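Local structure of protein-tyrosine-phosphatase (Chaetomium thermophilum var. thermophilum DSM 1495, 5M43) at residues Ile34-Val37 against Ile38-Val42; Glu47-Arg50 against His51-His54; Gly15-Phe18 against Gly19-Ala23; Ala23-Ile26 against Lys27-Arg30. The protein probably dephosphorylates phosphotyrosine and phosphoserine or phosphothreonine in proteins, the chain being the phosphatase domain of Yvh1, a factor linked to ribosome assembly. All coordinates share one frame; numbering follows the deposited sequence.

Contact 1: residues Ile34-Val37 against Ile38-Val42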
loop_
_atom_site.group_PDB
_atom_site.type_symbol
_atom_site.label_atom_id
_atom_site.label_comp_id
_atom_site.label_asym_id
_atom_site.label_seq_id
_atom_site.Cartn_x
_atom_site.Cartn_y
_atom_site.Cartn_z
ATOM N N ILE A 34 8.143 -5.089 4.341
ATOM C CA ILE A 34 8.280 -4.024 3.348
ATOM C C ILE A 34 7.729 -4.533 2.019
ATOM O O ILE A 34 8.189 -5.567 1.505
ATOM C CB ILE A 34 9.740 -3.575 3.177
ATOM C CG1 ILE A 34 10.259 -2.947 4.502
ATOM C CG2 ILE A 34 9.882 -2.589 1.983
ATOM C CD1 ILE A 34 11.678 -2.466 4.416
ATOM N N LEU A 35 6.734 -3.821 1.476
ATOM C CA LEU A 35 6.268 -4.031 0.097
ATOM C C LEU A 35 6.844 -2.914 -0.757
ATOM O O LEU A 35 6.499 -1.740 -0.559
ATOM C CB LEU A 35 4.740 -4.015 0.074
ATOM C CG LEU A 35 4.135 -4.054 -1.339
ATOM C CD1 LEU A 35 4.546 -5.344 -2.073
ATOM C CD2 LEU A 35 2.614 -3.935 -1.283
ATOM N N SER A 36 7.726 -3.281 -1.694
ATOM C CA SER A 36 8.280 -2.346 -2.669
ATOM C C SER A 36 7.423 -2.413 -3.926
ATOM O O SER A 36 7.476 -3.397 -4.679
ATOM C CB SER A 36 9.744 -2.664 -2.987
ATOM O OG SER A 36 10.527 -2.782 -1.794
ATOM N N VAL A 37 6.671 -1.346 -4.197
ATOM C CA VAL A 37 5.909 -1.290 -5.445
ATOM C C VAL A 37 6.849 -0.618 -6.440
ATOM O O VAL A 37 6.607 0.516 -6.865
ATOM C CB VAL A 37 4.590 -0.527 -5.282
ATOM C CG1 VAL A 37 3.679 -0.733 -6.488
ATOM C CG2 VAL A 37 3.806 -1.037 -3.996
ATOM N N ILE A 38 8.009 -1.242 -6.621
ATOM C CA ILE A 38 9.083 -0.803 -7.488
ATOM C C ILE A 38 10.135 -1.865 -7.379
ATOM O O ILE A 38 10.162 -2.565 -6.426
ATOM C CB ILE A 38 9.610 0.568 -6.992
ATOM C CG1 ILE A 38 10.692 1.122 -7.902
ATOM C CG2 ILE A 38 10.158 0.480 -5.593
ATOM C CD1 ILE A 38 11.013 2.543 -7.556
ATOM N N ASP A 39 10.983 -1.995 -8.379
ATOM C CA ASP A 39 12.060 -2.936 -8.216
ATOM C C ASP A 39 12.950 -2.443 -7.093
ATOM O O ASP A 39 13.354 -1.279 -7.094
ATOM C CB ASP A 39 12.861 -3.045 -9.520
ATOM C CG ASP A 39 13.969 -4.071 -9.428
ATOM O OD1 ASP A 39 15.130 -3.730 -9.828
ATOM O OD2 ASP A 39 13.679 -5.217 -9.024
ATOM N N HIS A 40 13.278 -3.321 -6.158
ATOM C CA HIS A 40 14.015 -2.930 -4.962
ATOM C C HIS A 40 14.620 -4.176 -4.348
ATOM O O HIS A 40 13.990 -5.240 -4.359
ATOM C CB HIS A 40 13.046 -2.271 -3.967
ATOM C CG HIS A 40 13.712 -1.628 -2.783
ATOM N ND1 HIS A 40 14.268 -0.377 -2.851
ATOM C CD2 HIS A 40 13.855 -2.034 -1.495
ATOM C CE1 HIS A 40 14.731 -0.028 -1.659
ATOM N NE2 HIS A 40 14.510 -1.022 -0.822
ATOM N N THR A 41 15.800 -4.013 -3.752
ATOM C CA THR A 41 16.444 -5.034 -2.931
ATOM C C THR A 41 16.807 -4.443 -1.565
ATOM O O THR A 41 17.490 -3.414 -1.496
ATOM C CB THR A 41 17.718 -5.560 -3.620
ATOM O OG1 THR A 41 17.399 -6.079 -4.915
ATOM C CG2 THR A 41 18.352 -6.676 -2.799
ATOM N N VAL A 42 16.376 -5.103 -0.462
ATOM C CA VAL A 42 16.744 -4.624 0.878
ATOM C C VAL A 42 18.167 -5.072 1.214
ATOM O O VAL A 42 18.645 -6.106 0.735
ATOM C CB VAL A 42 15.745 -5.091 1.954
ATOM C CG1 VAL A 42 14.378 -4.562 1.640
ATOM C CG2 VAL A 42 15.706 -6.606 2.065
#

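Contact 2: residues Glu47-Arg50 against His51-His54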
loop_
_atom_site.group_PDB
_atom_site.type_symbol
_atom_site.label_atom_id
_atom_site.label_comp_id
_atom_site.label_asym_id
_atom_site.label_seq_id
_atom_site.Cartn_x
_atom_site.Cartn_y
_atom_site.Cartn_z
ATOM N N GLU A 47 21.516 -4.954 10.029
ATOM C CA GLU A 47 20.681 -5.625 11.027
ATOM C C GLU A 47 19.229 -5.186 10.948
ATOM O O GLU A 47 18.323 -5.977 11.213
ATOM C CB GLU A 47 21.237 -5.360 12.436
ATOM C CG GLU A 47 21.112 -3.888 12.911
ATOM C CD GLU A 47 19.814 -3.571 13.671
ATOM O OE1 GLU A 47 18.982 -4.479 13.874
ATOM O OE2 GLU A 47 19.632 -2.394 14.070
ATOM N N ALA A 48 18.981 -3.929 10.590
ATOM C CA ALA A 48 17.608 -3.439 10.541
ATOM C C ALA A 48 16.799 -4.166 9.482
ATOM O O ALA A 48 15.566 -4.268 9.588
ATOM C CB ALA A 48 17.602 -1.938 10.238
ATOM N N PHE A 49 17.454 -4.634 8.426
ATOM C CA PHE A 49 16.735 -5.288 7.333
ATOM C C PHE A 49 16.891 -6.795 7.309
ATOM O O PHE A 49 16.171 -7.451 6.555
ATOM C CB PHE A 49 17.190 -4.719 5.975
ATOM C CG PHE A 49 16.893 -3.236 5.809
ATOM C CD1 PHE A 49 15.653 -2.825 5.337
ATOM C CD2 PHE A 49 17.848 -2.260 6.141
ATOM C CE1 PHE A 49 15.339 -1.463 5.212
ATOM C CE2 PHE A 49 17.550 -0.898 6.011
ATOM C CZ PHE A 49 16.304 -0.486 5.521
ATOM N N ARG A 50 17.780 -7.356 8.137
ATOM C CA ARG A 50 18.178 -8.752 7.983
ATOM C C ARG A 50 16.985 -9.699 8.045
ATOM O O ARG A 50 16.936 -10.699 7.304
ATOM C CB ARG A 50 19.201 -9.113 9.054
ATOM C CG ARG A 50 19.366 -10.617 9.275
ATOM C CD ARG A 50 20.649 -10.906 10.037
ATOM N NE ARG A 50 21.822 -10.574 9.227
ATOM C CZ ARG A 50 22.324 -11.362 8.275
ATOM N NH1 ARG A 50 21.762 -12.537 8.008
ATOM N NH2 ARG A 50 23.391 -10.979 7.582
ATOM N N HIS A 51 16.005 -9.412 8.901
ATOM C CA HIS A 51 14.874 -10.327 9.030
ATOM C C HIS A 51 13.553 -9.749 8.526
ATOM O O HIS A 51 12.498 -10.316 8.813
ATOM C CB HIS A 51 14.739 -10.782 10.489
ATOM C CG HIS A 51 15.949 -11.511 11.010
ATOM N ND1 HIS A 51 16.240 -12.819 10.676
ATOM C CD2 HIS A 51 16.958 -11.100 11.821
ATOM C CE1 HIS A 51 17.366 -13.182 11.265
ATOM N NE2 HIS A 51 17.824 -12.158 11.962
ATOM N N VAL A 52 13.567 -8.633 7.799
ATOM C CA VAL A 52 12.296 -8.104 7.318
ATOM C C VAL A 52 11.746 -9.024 6.241
ATOM O O VAL A 52 12.493 -9.694 5.514
ATOM C CB VAL A 52 12.436 -6.656 6.810
ATOM C CG1 VAL A 52 13.039 -5.776 7.924
ATOM C CG2 VAL A 52 13.250 -6.620 5.539
ATOM N N LYS A 53 10.420 -9.094 6.176
ATOM C CA LYS A 53 9.712 -9.852 5.146
ATOM C C LYS A 53 9.519 -8.899 3.968
ATOM O O LYS A 53 8.926 -7.829 4.135
ATOM C CB LYS A 53 8.380 -10.362 5.701
ATOM C CG LYS A 53 7.557 -11.210 4.720
ATOM C CD LYS A 53 8.132 -12.584 4.587
ATOM C CE LYS A 53 7.171 -13.493 3.810
ATOM N NZ LYS A 53 7.869 -14.747 3.349
ATOM N N HIS A 54 10.060 -9.244 2.798
ATOM C CA HIS A 54 10.130 -8.314 1.680
ATOM C C HIS A 54 9.464 -8.872 0.426
ATOM O O HIS A 54 9.708 -10.024 0.066
ATOM C CB HIS A 54 11.590 -7.994 1.369
ATOM C CG HIS A 54 11.759 -6.935 0.338
ATOM N ND1 HIS A 54 12.650 -7.043 -0.703
ATOM C CD2 HIS A 54 11.114 -5.755 0.166
ATOM C CE1 HIS A 54 12.552 -5.975 -1.471
ATOM N NE2 HIS A 54 11.636 -5.170 -0.956
HETATM O O HOH W 1 15.703 -7.266 10.724
#

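Contact 3: residues Gly15-Phe18 against Gly19-Ala23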
loop_
_atom_site.group_PDB
_atom_site.type_symbol
_atom_site.label_atom_id
_atom_site.label_comp_id
_atom_site.label_asym_id
_atom_site.label_seq_id
_atom_site.Cartn_x
_atom_site.Cartn_y
_atom_site.Cartn_z
ATOM N N GLY A 15 5.900 5.538 1.995
ATOM C CA GLY A 15 7.006 6.452 1.777
ATOM C C GLY A 15 7.721 6.169 0.488
ATOM O O GLY A 15 7.278 5.347 -0.316
ATOM N N GLY A 16 8.774 6.953 0.262
ATOM C CA GLY A 16 9.617 6.807 -0.908
ATOM C C GLY A 16 10.867 5.991 -0.633
ATOM O O GLY A 16 11.060 5.407 0.433
ATOM N N VAL A 17 11.743 5.961 -1.644
ATOM C CA VAL A 17 12.845 5.012 -1.593
ATOM C C VAL A 17 13.934 5.433 -0.621
ATOM O O VAL A 17 14.573 4.575 0.001
ATOM C CB VAL A 17 13.392 4.783 -3.018
ATOM C CG1 VAL A 17 14.026 6.077 -3.561
ATOM C CG2 VAL A 17 14.384 3.634 -2.971
ATOM N N PHE A 18 14.191 6.753 -0.482
ATOM C CA PHE A 18 15.275 7.140 0.415
ATOM C C PHE A 18 14.889 6.839 1.872
ATOM O O PHE A 18 15.740 6.381 2.653
ATOM C CB PHE A 18 15.632 8.598 0.181
ATOM C CG PHE A 18 16.035 8.861 -1.273
ATOM C CD1 PHE A 18 17.120 8.177 -1.860
ATOM C CD2 PHE A 18 15.340 9.774 -2.043
ATOM C CE1 PHE A 18 17.504 8.419 -3.183
ATOM C CE2 PHE A 18 15.771 10.049 -3.410
ATOM C CZ PHE A 18 16.811 9.326 -3.951
ATOM N N GLY A 19 13.605 6.993 2.192
ATOM C CA GLY A 19 13.130 6.648 3.532
ATOM C C GLY A 19 13.090 5.156 3.754
ATOM O O GLY A 19 13.474 4.679 4.827
ATOM N N ALA A 20 12.714 4.388 2.704
ATOM C CA ALA A 20 12.620 2.940 2.895
ATOM C C ALA A 20 14.004 2.316 3.057
ATOM O O ALA A 20 14.116 1.179 3.544
ATOM C CB ALA A 20 11.918 2.291 1.698
ATOM N N ASN A 21 15.064 3.019 2.625
ATOM C CA ASN A 21 16.403 2.496 2.808
ATOM C C ASN A 21 17.044 2.925 4.115
ATOM O O ASN A 21 18.183 2.525 4.378
ATOM C CB ASN A 21 17.323 2.953 1.675
ATOM C CG ASN A 21 17.185 2.083 0.513
ATOM O OD1 ASN A 21 16.701 0.955 0.607
ATOM N ND2 ASN A 21 17.625 2.569 -0.595
ATOM N N ARG A 22 16.377 3.782 4.887
ATOM C CA ARG A 22 16.971 4.343 6.108
ATOM C C ARG A 22 16.702 3.375 7.280
ATOM O O ARG A 22 15.575 3.280 7.805
ATOM C CB ARG A 22 16.376 5.720 6.365
ATOM C CG ARG A 22 17.372 6.740 6.808
ATOM C CD ARG A 22 16.817 8.191 6.795
ATOM N NE ARG A 22 17.055 8.801 5.479
ATOM C CZ ARG A 22 16.117 9.345 4.696
ATOM N NH1 ARG A 22 14.838 9.398 5.065
ATOM N NH2 ARG A 22 16.467 9.862 3.523
ATOM N N ALA A 23 17.750 2.651 7.696
ATOM C CA ALA A 23 17.634 1.727 8.825
ATOM C C ALA A 23 17.035 2.406 10.050
ATOM O O ALA A 23 16.247 1.803 10.782
ATOM C CB ALA A 23 19.004 1.153 9.178
#

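Contact 4: residues Ala23-Ile26 against Lys27-Arg30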
loop_
_atom_site.group_PDB
_atom_site.type_symbol
_atom_site.label_atom_id
_atom_site.label_comp_id
_atom_site.label_asym_id
_atom_site.label_seq_id
_atom_site.Cartn_x
_atom_site.Cartn_y
_atom_site.Cartn_z
ATOM N N ALA A 23 17.750 2.651 7.696
ATOM C CA ALA A 23 17.634 1.727 8.825
ATOM C C ALA A 23 17.035 2.406 10.050
ATOM O O ALA A 23 16.247 1.803 10.782
ATOM C CB ALA A 23 19.004 1.153 9.178
ATOM N N ARG A 24 17.399 3.663 10.278
ATOM C CA ARG A 24 16.914 4.395 11.443
ATOM C C ARG A 24 15.397 4.505 11.459
ATOM O O ARG A 24 14.771 4.428 12.521
ATOM C CB ARG A 24 17.555 5.772 11.451
ATOM C CG ARG A 24 17.379 6.472 12.768
ATOM C CD ARG A 24 17.881 7.917 12.674
ATOM N NE ARG A 24 19.311 8.022 12.489
ATOM C CZ ARG A 24 20.210 8.014 13.478
ATOM N NH1 ARG A 24 19.840 7.849 14.749
ATOM N NH2 ARG A 24 21.494 8.169 13.209
ATOM N N LEU A 25 14.777 4.695 10.293
ATOM C CA LEU A 25 13.331 4.860 10.238
ATOM C C LEU A 25 12.639 3.516 10.329
ATOM O O LEU A 25 11.555 3.421 10.897
ATOM C CB LEU A 25 12.915 5.566 8.927
ATOM C CG LEU A 25 13.531 6.970 8.714
ATOM C CD1 LEU A 25 12.842 7.598 7.504
ATOM C CD2 LEU A 25 13.350 7.839 9.948
ATOM N N ILE A 26 13.206 2.484 9.680
ATOM C CA ILE A 26 12.662 1.139 9.853
ATOM C C ILE A 26 12.621 0.788 11.336
ATOM O O ILE A 26 11.617 0.257 11.843
ATOM C CB ILE A 26 13.551 0.162 9.052
ATOM C CG1 ILE A 26 13.576 0.506 7.536
ATOM C CG2 ILE A 26 13.235 -1.279 9.418
ATOM C CD1 ILE A 26 12.290 0.886 6.894
ATOM N N LYS A 27 13.703 1.091 12.064
ATOM C CA LYS A 27 13.753 0.764 13.496
ATOM C C LYS A 27 12.810 1.651 14.296
ATOM O O LYS A 27 12.157 1.177 15.231
ATOM C CB LYS A 27 15.179 0.868 14.032
ATOM C CG LYS A 27 16.075 -0.298 13.548
ATOM C CD LYS A 27 17.513 0.190 13.350
ATOM C CE LYS A 27 18.207 0.454 14.671
ATOM N NZ LYS A 27 18.228 -0.828 15.469
ATOM N N GLU A 28 12.718 2.948 13.932
ATOM C CA GLU A 28 11.847 3.873 14.679
ATOM C C GLU A 28 10.398 3.429 14.670
ATOM O O GLU A 28 9.712 3.475 15.701
ATOM C CB GLU A 28 11.936 5.281 14.072
ATOM C CG GLU A 28 11.021 6.316 14.765
ATOM C CD GLU A 28 11.048 7.690 14.138
ATOM O OE1 GLU A 28 11.738 7.853 13.092
ATOM O OE2 GLU A 28 10.394 8.580 14.693
ATOM N N HIS A 29 9.920 2.968 13.513
ATOM C CA HIS A 29 8.544 2.551 13.365
ATOM C C HIS A 29 8.369 1.069 13.570
ATOM O O HIS A 29 7.225 0.613 13.482
ATOM C CB HIS A 29 8.036 2.965 11.959
ATOM C CG HIS A 29 8.117 4.451 11.750
ATOM N ND1 HIS A 29 7.506 5.336 12.617
ATOM C CD2 HIS A 29 8.754 5.202 10.818
ATOM C CE1 HIS A 29 7.765 6.569 12.229
ATOM N NE2 HIS A 29 8.499 6.521 11.131
ATOM N N ARG A 30 9.458 0.329 13.845
ATOM C CA ARG A 30 9.361 -1.106 14.174
ATOM C C ARG A 30 8.758 -1.857 12.995
ATOM O O ARG A 30 7.988 -2.812 13.168
ATOM C CB ARG A 30 8.552 -1.352 15.458
ATOM C CG ARG A 30 9.214 -0.655 16.728
ATOM C CD ARG A 30 8.489 0.601 17.107
ATOM N NE ARG A 30 7.159 0.315 17.638
ATOM C CZ ARG A 30 6.958 -0.179 18.843
ATOM N NH1 ARG A 30 8.000 -0.426 19.653
ATOM N NH2 ARG A 30 5.713 -0.457 19.257
#

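Contact 1: residues Ile34-Val37 against Ile38-Val42
Ser36 and Ile38 are joined across an inverse gamma turn centred on Val37, at the C-terminal end of the parallel strand 33-36, between strands 99-102 and 53-56. The turn is closed by a weak hydrogen bond from Ile38 N to Ser36 O, 2.9 Å long, with an N-H...O angle of 148°. Val37 O is buried and has no partner in the model, while the Val37 side chain turns out toward Arg109 and Ala113 on helix 109-121.

Beyond the turn the chain doubles back, bringing His40 over Ser36. Ser36 OG lies beside its own backbone N (chi1 -52°) and from there meets the base of the imidazole obliquely, 3.4 Å from His40 CB and 3.4 Å from His40 CD2. These are packing contacts: the hydroxyl oxygen is hydrogen-bonded to His102 NE2 and also to His54 NE2, so it bridges the two neighbouring strands. Ser36 CB also lies 3.5 Å from Ile38 O, a carbonyl engaged by Ser56 OG. The return ends where Ile34 CD1 meets Val42 CG1 at 4.4 Å, a loose apolar touch.

A nitrate ion, probably from the crystallisation liquor, lies about 6 Å from the Ile38 side chain and may mark an anion pocket. Ile38 itself touches Ala104 and Arg109 of the HCX5R loop, His102 to Arg109, the signature of the protein-tyrosine-phosphatase family.

Contact 2: residues Glu47-Arg50 against His51-His54
Phe49 and Val52 are tied by the one direct backbone hydrogen bond between the short helix 47-50 and the residues leading into strand 53-56. Val52 N donates to Phe49 O over 3.1 Å; the bond is nearly straight at the hydrogen (162°), yet the donor sits well above the carbonyl plane, 63° out of it, as the chain swings out of the helix. A water supplies a second link, giving a hydrogen to Glu47 O at 3.0 Å and accepting one from His51 N at 2.8 Å, and so stands in for a backbone bond between them.

The aromatic contact is a CH-pi one. With CG anti to the backbone N (chi1 162°), Arg50 sets its CG over one face of the His51 ring, toward the rim, 3.6 Å from the ring centroid. The guanidinium turns off at chi3 and is steeply inclined to the imidazole.

Val52 is modelled in two conformers, and its methyl contacts, less certain, hold for one. There CG1 makes a van der Waals contact with Ala48 O at 3.4 Å, and CG2 another with Phe49 O at 3.2 Å. The apolar pair is Val52 CG2 and Phe49 CB, 4.4 Å apart, with CG2 near the phenyl plane at its edge.

The chemistry is divided accordingly: Phe49 is buried between helix 23-29 and strand 33-36, whereas Arg50 meets the exposed His51 through its hydrocarbon and keeps its charged end for the surface.

Contact 3: residues Gly15-Phe18 against Gly19-Ala23
Extended at chi2 and folded back at chi3 (-89°), the Arg22 chain returns its guanidinium to Phe18, laying one face of the group over the Phe18 carbonyl oxygen. CZ is 3.6 Å from Phe18 O, and NH2 comes 3.7 Å from Phe18 CB; Phe18 O lies against the centre of the guanidinium face, so this is not an in-line bond to a guanidinium N-H. Asn21, its CG beside the backbone N (chi1 -84°), runs alongside Val17 in the same direction, so that Asn21 ND2 and Val17 CG2 come within 4.2 Å. The other Val17 methyl, CG1, sits over the centre of the Phe18 ring.

All this decorates the single-turn helix 17-20, which follows strand 12-15 in the phosphatase fold and has Gly16 as its N-cap. Its helical bond runs from Ala20 N to Gly16 O, 3.0 Å long and in the carbonyl plane. Asn21 N then divides itself weakly between Val17 O at 3.1 Å and Phe18 O at 3.4 Å, consistent with the helix tightening toward its end. Arg22 N turns to Gly19 O at 3.0 Å, and Arg22 in turn is the N-cap of helix 23-29. The Ala20 methyl touches Leu100 and His102 of strand 99-102.

Contact 4: residues Ala23-Ile26 against Lys27-Arg30
Ala23 and Lys27 make the first full turn of helix 23-29, a surface helix of the phosphatase domain that ends in a Schellman motif. Lys27 N donates to Ala23 O at 2.9 Å, nearly straight (160°). The same oxygen is brushed by the lysine side chain: CG starts beside the backbone N, chi1 and chi2 bring CD to 3.3 Å from Ala23 O, and bends at chi3 and chi4 then take NZ on to its salt-bridge partner, Glu47 OE2, in helix 47-50.

Glu28 repeats the pattern one residue on, its N bonded to Arg24 O at 2.9 Å. Its side chain is stretched out, with CG anti to the backbone N (chi1 178°), and lies alongside that of Leu25, pointing the same way. Glu28 OE1 thereby comes 3.5 Å from Leu25 CD2, a van der Waals contact between a carboxylate oxygen and a methyl.

At His29 the backbone N bonds to Leu25 O at 3.1 Å, and the ring's CD2 approaches that oxygen obliquely at 3.3 Å, so Leu25 O is met by both the N-H and the ring of His29. The ring also meets Phe13.

Arg30 leaves the helix with positive phi (61°), as the residue after the last turn does in a Schellman motif, and its N makes a weak hydrogen bond to Lys27 O, 3.2 Å away.

How the contacts relate
Along the chain the order is contact 3, contact 4, contact 1, contact 2; the first two share Ala23, where helix 17-20 gives way to helix 23-29. Contacts 1 and 2 sit on neighbouring parallel strands, 33-36 and 53-56, joined by a beta-alpha-beta crossover through helix 47-50, their centres about 12 Å apart. The centre of contact 3 is about 10 Å from the centres of contacts 1 and 4, and its Asn21 packs on His40. Phe49 of contact 2 touches Ala20 and Ile26, gathering the three short helices beside one another. The four lie close together within the catalytic domain, with contacts 1 and 3 both bordering the HCX5R loop.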